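Local structure of transcriptional regulator, IclR family (Alicyclobacillus acidocaldarius subsp. acidocaldarius, 5TJJ) at residues K191-V195 with A206-P210; D155-W159 with L185-R189; G102-L107 with Y118-P124; L13-L18 with V48-L52; H89-E93 with K249-W253. The protein probably binds DNA as a dimeric transcription factor of the IclR family, pairing an N-terminal winged helix-turn-helix domain with a C-terminal domain of the kind that senses effectors. One frame throughout, in Å; residues are numbered along the deposited sequence.

Contact 1: K191-V195 with A206-P210; sequences KGYAV and AVAVP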
# COMPACT_ATOMS: atom_id res chain seq x y z
N LYS A 191 -3.81 26.03 15.36
CA LYS A 191 -2.56 25.44 15.96
C LYS A 191 -2.20 23.98 15.67
O LYS A 191 -1.07 23.58 15.88
CB LYS A 191 -2.56 25.61 17.48
CG LYS A 191 -2.31 27.03 17.95
CD LYS A 191 -2.58 27.13 19.45
CE LYS A 191 -2.29 28.52 19.99
NZ LYS A 191 -2.80 28.70 21.38
N GLY A 192 -3.14 23.16 15.25
CA GLY A 192 -2.84 21.77 14.93
C GLY A 192 -2.78 20.77 16.09
O GLY A 192 -2.31 19.65 15.89
N TYR A 193 -3.24 21.17 17.29
CA TYR A 193 -3.30 20.26 18.44
C TYR A 193 -4.31 20.77 19.43
O TYR A 193 -4.78 21.87 19.28
CB TYR A 193 -1.93 20.13 19.11
CG TYR A 193 -1.41 21.37 19.82
CD1 TYR A 193 -0.61 22.30 19.18
CD2 TYR A 193 -1.72 21.59 21.17
CE1 TYR A 193 -0.15 23.44 19.85
CE2 TYR A 193 -1.27 22.70 21.83
CZ TYR A 193 -0.50 23.62 21.18
OH TYR A 193 -0.06 24.70 21.88
N ALA A 194 -4.68 19.95 20.42
CA ALA A 194 -5.60 20.37 21.52
C ALA A 194 -5.10 19.88 22.85
O ALA A 194 -4.34 18.93 22.90
CB ALA A 194 -7.01 19.84 21.30
N VAL A 195 -5.50 20.55 23.92
CA VAL A 195 -5.13 20.16 25.27
C VAL A 195 -6.38 20.28 26.13
O VAL A 195 -7.09 21.25 26.02
CB VAL A 195 -4.02 21.06 25.85
CG1 VAL A 195 -3.64 20.64 27.28
CG2 VAL A 195 -2.78 21.01 24.96
N ALA A 206 -4.98 15.60 28.65
CA ALA A 206 -4.87 15.04 27.30
C ALA A 206 -4.28 16.07 26.34
O ALA A 206 -4.60 17.24 26.41
CB ALA A 206 -6.22 14.56 26.80
N VAL A 207 -3.39 15.60 25.49
CA VAL A 207 -2.81 16.34 24.38
C VAL A 207 -3.08 15.47 23.16
O VAL A 207 -2.79 14.26 23.18
CB VAL A 207 -1.30 16.45 24.57
CG1 VAL A 207 -0.69 17.26 23.45
CG2 VAL A 207 -0.99 17.04 25.94
N ALA A 208 -3.59 16.10 22.09
CA ALA A 208 -4.06 15.39 20.93
C ALA A 208 -3.71 16.10 19.64
O ALA A 208 -3.64 17.31 19.57
CB ALA A 208 -5.55 15.23 21.03
N VAL A 209 -3.53 15.32 18.60
CA VAL A 209 -3.16 15.83 17.30
C VAL A 209 -3.91 15.02 16.27
O VAL A 209 -4.02 13.81 16.42
CB VAL A 209 -1.64 15.71 17.09
CG1 VAL A 209 -1.24 16.09 15.66
CG2 VAL A 209 -0.95 16.61 18.06
N PRO A 210 -4.41 15.68 15.22
CA PRO A 210 -5.16 14.99 14.18
C PRO A 210 -4.26 14.23 13.19
O PRO A 210 -3.12 14.65 12.97
CB PRO A 210 -5.87 16.12 13.46
CG PRO A 210 -5.00 17.31 13.66
CD PRO A 210 -4.44 17.14 15.04

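Contact 2: D155-W159 with L185-R189; sequences DESTW and LQEVR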
# COMPACT_ATOMS: atom_id res chain seq x y z
N ASP A 155 -16.72 20.95 8.59
CA ASP A 155 -17.43 22.18 8.25
C ASP A 155 -18.00 22.79 9.53
O ASP A 155 -18.37 22.08 10.47
CB ASP A 155 -18.57 21.90 7.24
CG ASP A 155 -19.16 23.20 6.63
OD1 ASP A 155 -18.45 23.89 5.86
OD2 ASP A 155 -20.33 23.54 6.91
N GLU A 156 -18.06 24.12 9.56
CA GLU A 156 -18.67 24.85 10.66
C GLU A 156 -20.12 24.47 10.89
O GLU A 156 -20.58 24.58 12.03
CB GLU A 156 -18.55 26.36 10.48
CG GLU A 156 -17.23 26.92 11.01
CD GLU A 156 -16.64 28.04 10.17
OE1 GLU A 156 -15.44 27.92 9.81
OE2 GLU A 156 -17.37 29.01 9.86
N SER A 157 -20.83 24.03 9.85
CA SER A 157 -22.24 23.57 10.01
C SER A 157 -22.35 22.39 11.00
O SER A 157 -23.30 22.30 11.72
CB SER A 157 -22.92 23.25 8.67
OG SER A 157 -22.23 22.21 8.00
N THR A 158 -21.35 21.52 11.04
CA THR A 158 -21.28 20.45 12.02
C THR A 158 -21.03 21.01 13.42
O THR A 158 -21.62 20.53 14.39
CB THR A 158 -20.15 19.46 11.65
OG1 THR A 158 -20.36 18.97 10.32
CG2 THR A 158 -20.11 18.26 12.62
N TRP A 159 -20.17 22.02 13.54
CA TRP A 159 -19.92 22.61 14.84
C TRP A 159 -21.24 23.09 15.41
O TRP A 159 -21.55 22.83 16.57
CB TRP A 159 -19.00 23.84 14.82
CG TRP A 159 -17.68 23.70 14.30
CD1 TRP A 159 -17.06 22.56 13.88
CD2 TRP A 159 -16.72 24.75 14.18
NE1 TRP A 159 -15.77 22.84 13.47
CE2 TRP A 159 -15.53 24.17 13.66
CE3 TRP A 159 -16.75 26.13 14.44
CZ2 TRP A 159 -14.37 24.92 13.41
CZ3 TRP A 159 -15.62 26.88 14.17
CH2 TRP A 159 -14.43 26.27 13.67
N LEU A 185 -12.31 25.38 19.17
CA LEU A 185 -12.21 24.71 17.87
C LEU A 185 -11.40 25.54 16.88
O LEU A 185 -10.53 25.01 16.18
CB LEU A 185 -13.58 24.37 17.29
CG LEU A 185 -14.39 23.31 18.04
CD1 LEU A 185 -15.84 23.34 17.59
CD2 LEU A 185 -13.78 21.93 17.85
N GLN A 186 -11.65 26.85 16.85
CA GLN A 186 -10.88 27.73 15.98
C GLN A 186 -9.40 27.60 16.26
O GLN A 186 -8.62 27.43 15.31
CB GLN A 186 -11.35 29.20 16.06
CG GLN A 186 -12.43 29.52 15.05
CD GLN A 186 -13.36 30.67 15.45
OE1 GLN A 186 -13.24 31.28 16.51
NE2 GLN A 186 -14.33 30.94 14.58
N GLU A 187 -9.01 27.64 17.54
CA GLU A 187 -7.59 27.63 17.87
C GLU A 187 -6.96 26.27 17.57
O GLU A 187 -5.81 26.23 17.12
CB GLU A 187 -7.26 28.17 19.28
CG GLU A 187 -7.16 27.15 20.40
CD GLU A 187 -6.59 27.71 21.72
OE1 GLU A 187 -6.01 28.81 21.72
OE2 GLU A 187 -6.72 27.01 22.77
N VAL A 188 -7.70 25.18 17.78
CA VAL A 188 -7.21 23.86 17.36
C VAL A 188 -6.95 23.84 15.85
O VAL A 188 -5.96 23.31 15.41
CB VAL A 188 -8.18 22.72 17.75
CG1 VAL A 188 -7.79 21.40 17.09
CG2 VAL A 188 -8.22 22.51 19.24
N ARG A 189 -7.84 24.40 15.06
CA ARG A 189 -7.62 24.51 13.63
C ARG A 189 -6.41 25.44 13.29
O ARG A 189 -5.62 25.12 12.43
CB ARG A 189 -8.91 24.96 12.94
CG ARG A 189 -8.89 24.86 11.43
CD ARG A 189 -10.29 25.06 10.83
NE ARG A 189 -11.03 26.20 11.42
CZ ARG A 189 -11.24 27.40 10.86
NH1 ARG A 189 -10.78 27.69 9.63
NH2 ARG A 189 -11.93 28.34 11.53

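Contact 3: G102-L107 with Y118-P124; sequences GMTAVL and YIGSAEP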
# COMPACT_ATOMS: atom_id res chain seq x y z
N GLY A 102 6.95 9.56 28.32
CA GLY A 102 6.55 8.93 29.60
C GLY A 102 5.03 9.00 29.88
O GLY A 102 4.61 8.95 31.02
N MSE A 103 4.22 9.12 28.82
CA MSE A 103 2.76 9.22 28.92
C MSE A 103 2.14 8.06 28.23
O MSE A 103 2.76 7.40 27.39
CB MSE A 103 2.26 10.50 28.25
CG MSE A 103 2.79 11.71 29.00
SE MSE A 103 2.19 13.41 28.19
CE MSE A 103 3.16 14.71 29.32
N THR A 104 0.88 7.79 28.57
CA THR A 104 0.14 6.74 27.88
C THR A 104 -0.35 7.34 26.57
O THR A 104 -0.90 8.39 26.55
CB THR A 104 -0.98 6.16 28.74
OG1 THR A 104 -0.40 5.42 29.82
CG2 THR A 104 -1.90 5.24 27.93
N ALA A 105 -0.10 6.66 25.47
CA ALA A 105 -0.45 7.14 24.16
C ALA A 105 -1.61 6.30 23.61
O ALA A 105 -1.69 5.10 23.85
CB ALA A 105 0.76 7.08 23.24
N VAL A 106 -2.49 6.94 22.87
CA VAL A 106 -3.75 6.34 22.50
C VAL A 106 -4.12 6.70 21.06
O VAL A 106 -3.93 7.84 20.60
CB VAL A 106 -4.83 6.80 23.49
CG1 VAL A 106 -6.22 6.44 22.99
CG2 VAL A 106 -4.60 6.14 24.84
N LEU A 107 -4.65 5.71 20.35
CA LEU A 107 -5.08 5.88 18.97
C LEU A 107 -6.63 5.91 18.92
O LEU A 107 -7.28 4.91 19.22
CB LEU A 107 -4.50 4.75 18.11
CG LEU A 107 -4.86 4.75 16.64
CD1 LEU A 107 -4.40 6.04 15.96
CD2 LEU A 107 -4.24 3.53 15.97
N TYR A 118 -11.50 4.39 21.17
CA TYR A 118 -10.12 3.94 21.34
C TYR A 118 -9.91 2.61 20.61
O TYR A 118 -10.64 1.64 20.84
CB TYR A 118 -9.80 3.74 22.82
CG TYR A 118 -9.65 4.99 23.66
CD1 TYR A 118 -9.63 6.27 23.09
CD2 TYR A 118 -9.50 4.88 25.05
CE1 TYR A 118 -9.48 7.40 23.87
CE2 TYR A 118 -9.34 6.02 25.85
CZ TYR A 118 -9.32 7.28 25.25
OH TYR A 118 -9.17 8.45 26.01
N ILE A 119 -8.94 2.57 19.70
CA ILE A 119 -8.60 1.34 18.96
C ILE A 119 -7.22 0.77 19.30
O ILE A 119 -6.87 -0.29 18.84
CB ILE A 119 -8.79 1.52 17.45
CG1 ILE A 119 -7.90 2.61 16.88
CG2 ILE A 119 -10.24 1.87 17.12
CD1 ILE A 119 -7.71 2.50 15.37
N GLY A 120 -6.44 1.44 20.14
CA GLY A 120 -5.15 0.92 20.56
C GLY A 120 -4.53 1.86 21.57
O GLY A 120 -4.89 3.02 21.61
N SER A 121 -3.64 1.34 22.41
CA SER A 121 -2.87 2.14 23.35
C SER A 121 -1.48 1.57 23.53
O SER A 121 -1.21 0.46 23.16
CB SER A 121 -3.55 2.20 24.73
OG SER A 121 -3.48 0.93 25.35
N ALA A 122 -0.62 2.39 24.11
CA ALA A 122 0.75 2.05 24.40
C ALA A 122 1.15 2.76 25.69
O ALA A 122 1.18 3.99 25.76
CB ALA A 122 1.64 2.48 23.27
N GLU A 123 1.37 1.97 26.72
CA GLU A 123 1.79 2.47 28.01
C GLU A 123 3.28 2.75 27.86
O GLU A 123 3.94 2.11 27.04
CB GLU A 123 1.51 1.41 29.09
CG GLU A 123 0.02 1.07 29.27
CD GLU A 123 -0.27 -0.23 30.08
OE1 GLU A 123 0.63 -1.08 30.34
OE2 GLU A 123 -1.45 -0.41 30.47
N PRO A 124 3.81 3.74 28.61
CA PRO A 124 5.26 3.96 28.59
C PRO A 124 6.06 2.80 29.23
O PRO A 124 5.54 2.07 30.08
CB PRO A 124 5.44 5.28 29.38
CG PRO A 124 4.26 5.35 30.27
CD PRO A 124 3.13 4.64 29.56

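Contact 4: L13-L18 with V48-L52; sequences LAARVL and VLRTL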
# COMPACT_ATOMS: atom_id res chain seq x y z
N LEU A 13 15.94 10.82 -4.03
CA LEU A 13 15.28 11.49 -5.17
C LEU A 13 14.26 10.54 -5.81
O LEU A 13 13.17 10.95 -6.18
CB LEU A 13 16.32 11.98 -6.20
CG LEU A 13 15.78 12.62 -7.49
CD1 LEU A 13 15.06 13.92 -7.19
CD2 LEU A 13 16.91 12.85 -8.49
N ALA A 14 14.62 9.27 -5.94
CA ALA A 14 13.67 8.26 -6.42
C ALA A 14 12.38 8.31 -5.58
O ALA A 14 11.30 8.38 -6.12
CB ALA A 14 14.29 6.87 -6.39
N ALA A 15 12.55 8.34 -4.26
CA ALA A 15 11.41 8.42 -3.35
C ALA A 15 10.60 9.68 -3.55
O ALA A 15 9.37 9.61 -3.55
CB ALA A 15 11.89 8.33 -1.91
N ARG A 16 11.26 10.83 -3.70
CA ARG A 16 10.56 12.10 -3.94
C ARG A 16 9.78 12.07 -5.27
O ARG A 16 8.67 12.59 -5.37
CB ARG A 16 11.52 13.30 -3.93
CG ARG A 16 12.07 13.71 -2.57
CD ARG A 16 13.05 14.88 -2.73
NE ARG A 16 12.35 16.16 -2.93
CZ ARG A 16 12.82 17.24 -3.57
NH1 ARG A 16 14.02 17.25 -4.10
NH2 ARG A 16 12.07 18.33 -3.67
N VAL A 17 10.38 11.47 -6.30
CA VAL A 17 9.75 11.32 -7.59
C VAL A 17 8.46 10.52 -7.45
O VAL A 17 7.41 10.93 -7.95
CB VAL A 17 10.72 10.68 -8.60
CG1 VAL A 17 10.00 10.12 -9.83
CG2 VAL A 17 11.75 11.72 -9.02
N LEU A 18 8.53 9.40 -6.72
CA LEU A 18 7.36 8.55 -6.59
C LEU A 18 6.28 9.17 -5.73
O LEU A 18 5.09 9.03 -6.03
CB LEU A 18 7.75 7.19 -6.04
CG LEU A 18 8.68 6.38 -6.94
CD1 LEU A 18 9.20 5.16 -6.20
CD2 LEU A 18 7.96 5.96 -8.22
N VAL A 48 17.25 8.77 -13.00
CA VAL A 48 16.49 8.11 -11.95
C VAL A 48 15.18 7.55 -12.48
O VAL A 48 14.87 6.37 -12.27
CB VAL A 48 16.23 9.11 -10.81
CG1 VAL A 48 15.16 8.63 -9.84
CG2 VAL A 48 17.55 9.41 -10.09
N LEU A 49 14.43 8.41 -13.17
CA LEU A 49 13.20 8.00 -13.86
C LEU A 49 13.37 6.79 -14.77
O LEU A 49 12.62 5.84 -14.68
CB LEU A 49 12.62 9.15 -14.69
CG LEU A 49 11.87 10.22 -13.88
CD1 LEU A 49 11.70 11.50 -14.68
CD2 LEU A 49 10.52 9.70 -13.45
N ARG A 50 14.36 6.83 -15.65
CA ARG A 50 14.59 5.71 -16.55
C ARG A 50 15.03 4.44 -15.77
O ARG A 50 14.70 3.33 -16.15
CB ARG A 50 15.59 6.09 -17.66
CG ARG A 50 14.96 6.83 -18.84
CD ARG A 50 16.03 7.35 -19.83
NE ARG A 50 15.64 7.43 -21.26
CZ ARG A 50 16.15 6.70 -22.27
NH1 ARG A 50 17.08 5.76 -22.06
NH2 ARG A 50 15.71 6.90 -23.52
N THR A 51 15.75 4.61 -14.66
CA THR A 51 16.15 3.48 -13.82
C THR A 51 14.91 2.86 -13.16
O THR A 51 14.75 1.63 -13.18
CB THR A 51 17.18 3.91 -12.77
OG1 THR A 51 18.27 4.53 -13.44
CG2 THR A 51 17.71 2.74 -11.99
N LEU A 52 14.04 3.71 -12.62
CA LEU A 52 12.76 3.28 -12.06
C LEU A 52 11.86 2.59 -13.09
O LEU A 52 11.23 1.58 -12.79
CB LEU A 52 11.99 4.46 -11.42
CG LEU A 52 12.61 5.16 -10.19
CD1 LEU A 52 11.82 6.39 -9.78
CD2 LEU A 52 12.74 4.24 -9.00

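Contact 5: H89-E93 with K249-W253; sequences HALAE and KVSAW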
# COMPACT_ATOMS: atom_id res chain seq x y z
N HIS A 89 1.36 -0.08 12.13
CA HIS A 89 2.44 0.92 12.12
C HIS A 89 2.14 2.10 13.00
O HIS A 89 3.06 2.66 13.62
CB HIS A 89 2.73 1.41 10.71
CG HIS A 89 3.44 0.40 9.88
ND1 HIS A 89 4.78 0.12 10.04
CD2 HIS A 89 3.01 -0.42 8.89
CE1 HIS A 89 5.14 -0.82 9.20
NE2 HIS A 89 4.09 -1.15 8.48
N ALA A 90 0.88 2.50 13.02
CA ALA A 90 0.42 3.58 13.88
C ALA A 90 0.65 3.19 15.33
O ALA A 90 1.18 3.99 16.10
CB ALA A 90 -1.04 3.94 13.62
N LEU A 91 0.26 1.96 15.71
CA LEU A 91 0.48 1.49 17.09
C LEU A 91 1.96 1.54 17.45
O LEU A 91 2.29 1.98 18.54
CB LEU A 91 -0.03 0.06 17.31
CG LEU A 91 -1.50 -0.31 17.09
CD1 LEU A 91 -1.83 -1.64 17.77
CD2 LEU A 91 -2.43 0.79 17.59
N ALA A 92 2.83 1.13 16.53
CA ALA A 92 4.27 1.10 16.77
C ALA A 92 4.83 2.50 17.02
O ALA A 92 5.65 2.71 17.90
CB ALA A 92 5.00 0.45 15.60
N GLU A 93 4.36 3.46 16.26
CA GLU A 93 4.74 4.85 16.47
C GLU A 93 4.19 5.38 17.83
O GLU A 93 4.83 6.21 18.46
CB GLU A 93 4.27 5.67 15.26
CG GLU A 93 4.92 7.03 15.10
CD GLU A 93 6.34 7.03 14.55
OE1 GLU A 93 6.74 6.07 13.83
OE2 GLU A 93 7.04 8.03 14.85
N LYS A 249 3.77 11.46 10.12
CA LYS A 249 4.10 10.15 9.49
C LYS A 249 2.87 9.31 9.15
O LYS A 249 2.70 8.89 8.02
CB LYS A 249 5.06 9.35 10.36
CG LYS A 249 6.44 9.97 10.45
CD LYS A 249 7.28 9.23 11.48
CE LYS A 249 8.63 9.90 11.65
NZ LYS A 249 9.68 8.95 12.12
N VAL A 250 2.01 9.11 10.14
CA VAL A 250 0.76 8.37 9.97
C VAL A 250 -0.18 9.02 8.95
O VAL A 250 -0.85 8.31 8.22
CB VAL A 250 0.03 8.17 11.32
CG1 VAL A 250 -1.21 7.28 11.16
CG2 VAL A 250 0.95 7.51 12.35
N SER A 251 -0.22 10.36 8.91
CA SER A 251 -0.92 11.10 7.84
C SER A 251 -0.35 10.74 6.49
O SER A 251 -1.11 10.34 5.62
CB SER A 251 -0.90 12.62 8.04
OG SER A 251 -1.57 12.95 9.25
N ALA A 252 0.96 10.80 6.32
CA ALA A 252 1.56 10.30 5.05
C ALA A 252 1.14 8.82 4.74
O ALA A 252 0.81 8.48 3.60
CB ALA A 252 3.08 10.48 5.02
N TRP A 253 1.10 7.95 5.76
CA TRP A 253 0.72 6.53 5.54
C TRP A 253 -0.78 6.32 5.26
O TRP A 253 -1.19 5.31 4.69
CB TRP A 253 1.15 5.66 6.72
CG TRP A 253 2.59 5.87 7.11
CD1 TRP A 253 3.61 6.34 6.33
CD2 TRP A 253 3.15 5.59 8.37
NE1 TRP A 253 4.76 6.39 7.04
CE2 TRP A 253 4.51 5.94 8.31
CE3 TRP A 253 2.64 5.09 9.58
CZ2 TRP A 253 5.38 5.77 9.40
CZ3 TRP A 253 3.50 4.94 10.66
CH2 TRP A 253 4.86 5.28 10.56

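Contact 1: K191-V195 with A206-P210
Ala-194 and Ala-208 face each other as an antiparallel hydrogen-bonded pair in a beta hairpin. The hairpin is made of strands 194-197 and 204-212, with the first at one margin of the antiparallel sheet of the C-terminal GAF-like domain. Two backbone bonds join the pair. Ala-194 N donates to Ala-208 O over 3.0 Å. Ala-208 N returns the bond to Ala-194 O over the same length. The next pair, Val-195 with Val-207, is non-hydrogen-bonded.

CA-H...O contacts supplement these bonds. Val-195 CA lies 3.2 Å from Ala-206 O. Val-207 CA approaches Ala-194 O, so that oxygen meets both an N-H and a CA-H. Tyr-193 CA also approaches Ala-208 O, at a more bent angle.

Apolar contacts gather on the face that carries the valines. Tyr-193 CB touches Val-209 CG2 at 3.8 Å. Tyr-193 CG lies between its own N and carbonyl carbon (chi1 69°), which lifts the ring off strand 204-212. The ring edge then meets Val-195 CG2 in plane. Val-195 CG2 and Val-207 CG2 come only loosely together, 4.5 Å apart. Val-207 and Val-209 also pack on helix 233-253. The methyls of Ala-194 and Ala-208 point to the other face, against Ala-145 of helix 144-151.

The remaining contacts belong to the turn before the strand. Gly-192 leaves helix 178-191 with a positive phi of 82°. Its carbonyl faces the Val-209 and Pro-210 end of segment 206-210. There Gly-192 O rests 3.7 Å from Val-209 CG1 and 3.4 Å from Pro-210 CD.

Contact 2: D155-W159 with L185-R189
Leu-185 CD1 lies over one face of the Trp-159 indole in a CH-pi contact. It stands 3.8 Å from the centroid of the five-membered ring, nearly on the ring normal. Glu-156 CG, from the tryptophan's own helix, covers the opposite face. The indole is therefore held between two aliphatic groups. Trp-159 CG is anti to the carbonyl carbon (chi1 -60°), and the ring extends toward helix 178-191. Its NE1 is hydrogen-bonded to Leu-151 O, which helps set the rotation of the ring.

Gln-186 reaches the ring at its edge, with CG 4.1 Å from Trp-159 CH2. Arg-189 has CG anti to its backbone N and bends at chi3 (45°). This brings its NH2 within 3.9 Å of Trp-159 CH2, with guanidinium and ring planes 54° apart. Glu-156 OE1 sits over a face of that guanidinium, 3.9 Å from Arg-189 NH2. This salt bridge is long, and with the oxygen well out of the guanidinium plane it is electrostatic rather than a directed bond.

Asp-155 N-caps the helix through OD2, which accepts from both Ser-157 N and Ser-157 OG. The whole is helix-to-helix packing around a buried tryptophan, within the GAF-like C-terminal domain of IclR regulators.

Contact 3: G102-L107 with Y118-P124
Ala-105 and Ala-122 form an antiparallel hydrogen-bonded pair. Ala-105 N meets Ala-122 O at 3.0 Å. Ala-122 N answers to Ala-105 O at 2.9 Å. Further along, Leu-107 bonds to two successive residues, its N to Gly-120 O and its O to Ile-119 N at 2.9 Å. With Ile-119 psi near -3°, this is consistent with a classic beta bulge at Ile-119 and Gly-120.

Apolar contacts occupy both faces. Val-106 CG1 lies over one face of the Tyr-118 ring, toward the rim, 3.6 Å from its centroid, as a CH-pi contact. Val-106 shares its face of the sheet with Ser-121, whose CB its CG2 meets. Leu-107 CD2 touches Ile-119 CD1 at 3.7 Å. Ile-119 CG1 sits between the backbone N and carbonyl carbon (chi1 61°), which directs CG1 and CD1 at Leu-107.

At the other end Pro-124 CD packs 3.6 Å from Thr-104 OG1 and near the carbonyl of selenomethionine Met-103, while its CB and CG lie against Gly-102. Thr-104 OG1 is hydrogen-bonded to Ile-131 O and to a glycerol, probably from the crystallisation liquor.

Ala-122 and Leu-107 pack on helix 86-101. The arrangement is a beta hairpin in the antiparallel sheet of the GAF-like IclR C-terminal domain.

Contact 4: L13-L18 with V48-L52
Val-48 and Ala-14 bring the two helices closest, with Val-48 CG1 3.7 Å from Ala-14 CA. Helices 13-18 and 48-52 cross steeply here, their axes 78° apart and 10.3 Å at closest approach. The small alanine lets the valine come down onto the backbone of helix 9-21. The other branch of Val-48, CG2, turns to Leu-13 CD2 at 3.8 Å.

Leu-52 is the side chain to trace. Its CB points toward helix 9-21 but makes no close contact there. CG, anti to the carbonyl carbon (chi1 -64°), makes no close contact itself and directs the two methyls at helix 9-21. CD2 takes one branch and meets Ala-14 CB at 4.0 Å. CD1 takes the other and touches both Val-17 CG1 and Leu-18 CD2, each at 4.2 Å. One leucine thus spans three residues of the opposite helix.

Leu-49 completes the interface. Its CD2 packs against Val-17 CG1 at 3.7 Å. Val-17 CG1 therefore touches two leucines three positions apart, Leu-49 and Leu-52. All the contacts are between aliphatic groups, and every residue taking part is buried.

This is part of the core of the winged helix-turn-helix domain, where helix 9-21 packs on helix 42-54, by position probably the recognition helix that follows 31-38. Helix 31-38 closes one flank, where Leu-38 touches Leu-13 and Val-17, while Leu-31 and Ile-34 touch Leu-49. Val-58 of strand 58-61 packs on Leu-18 and Leu-52. The second subunit adds its Val-11 against Leu-52, so helix 42-54 also borders the other copy.

Contact 5: H89-E93 with K249-W253
His-89 turns the edge of its imidazole toward a face of the Trp-253 indole. This edge-to-face pair has planes 66° apart and centroids 5.8 Å apart, the second measured to the six-membered ring. Lys-249 O, of the tryptophan's own helix, lies over the opposite face, 3.1 Å above the plane and toward the rim. Near the plane, at the edge of the ring, lie Glu-93 OE1 and Ala-90 N. OE1 is 3.9 Å from Trp-253 CH2. His-89 CB approaches obliquely, 3.6 Å from Trp-253 CZ3.

Glu-93 has CG anti to its backbone N and then bends at chi2 (76°). The bend brings the carboxylate against the Lys-249 chain, which Glu-93 crosses at about a right angle. Glu-93 OE2 is 3.6 Å from Lys-249 CD and 3.9 Å from Lys-249 NZ, so the salt bridge is long. OE2 is also hydrogen-bonded to Ser-246 OG. Between the two ends, Ala-90 CB touches Val-250 CG1 at 4.2 Å.

The helices run antiparallel, 175° between their directions, and lie together on the sheet. Ala-90 packs on Leu-107 of strand 104-110, and Val-250 on Val-211 of strand 204-212. Pro-71 of the second subunit packs on both His-89 and Trp-253. Asp-56 of that subunit makes a weak hydrogen bond to Trp-253 NE1. The helix pair therefore packs on its own sheet and also borders the second subunit.

Overall arrangement
Contacts 1 and 3 are two hairpins of one sheet, with centres about 15 Å apart. Contact 5 pairs two helices on that sheet, and touches contact 3 where Leu-107 CD2 meets Leu-91 CD2 at 3.7 Å. Along the chain, contacts 1, 2 and 3 all lie inside the loop that contact 5 closes. Contact 2 touches contact 1 where Val-188 CG2 packs on Ala-194 CB at 3.6 Å; helix 178-191 leads into strand 194-197. Contact 4 stands apart in the probable DNA-binding domain, about 35 Å from contact 1 between centres. It lies nearer contact 5, about 23 Å between centres, and both touch the second subunit. The glycerol beside contact 3 may or may not mark a pocket.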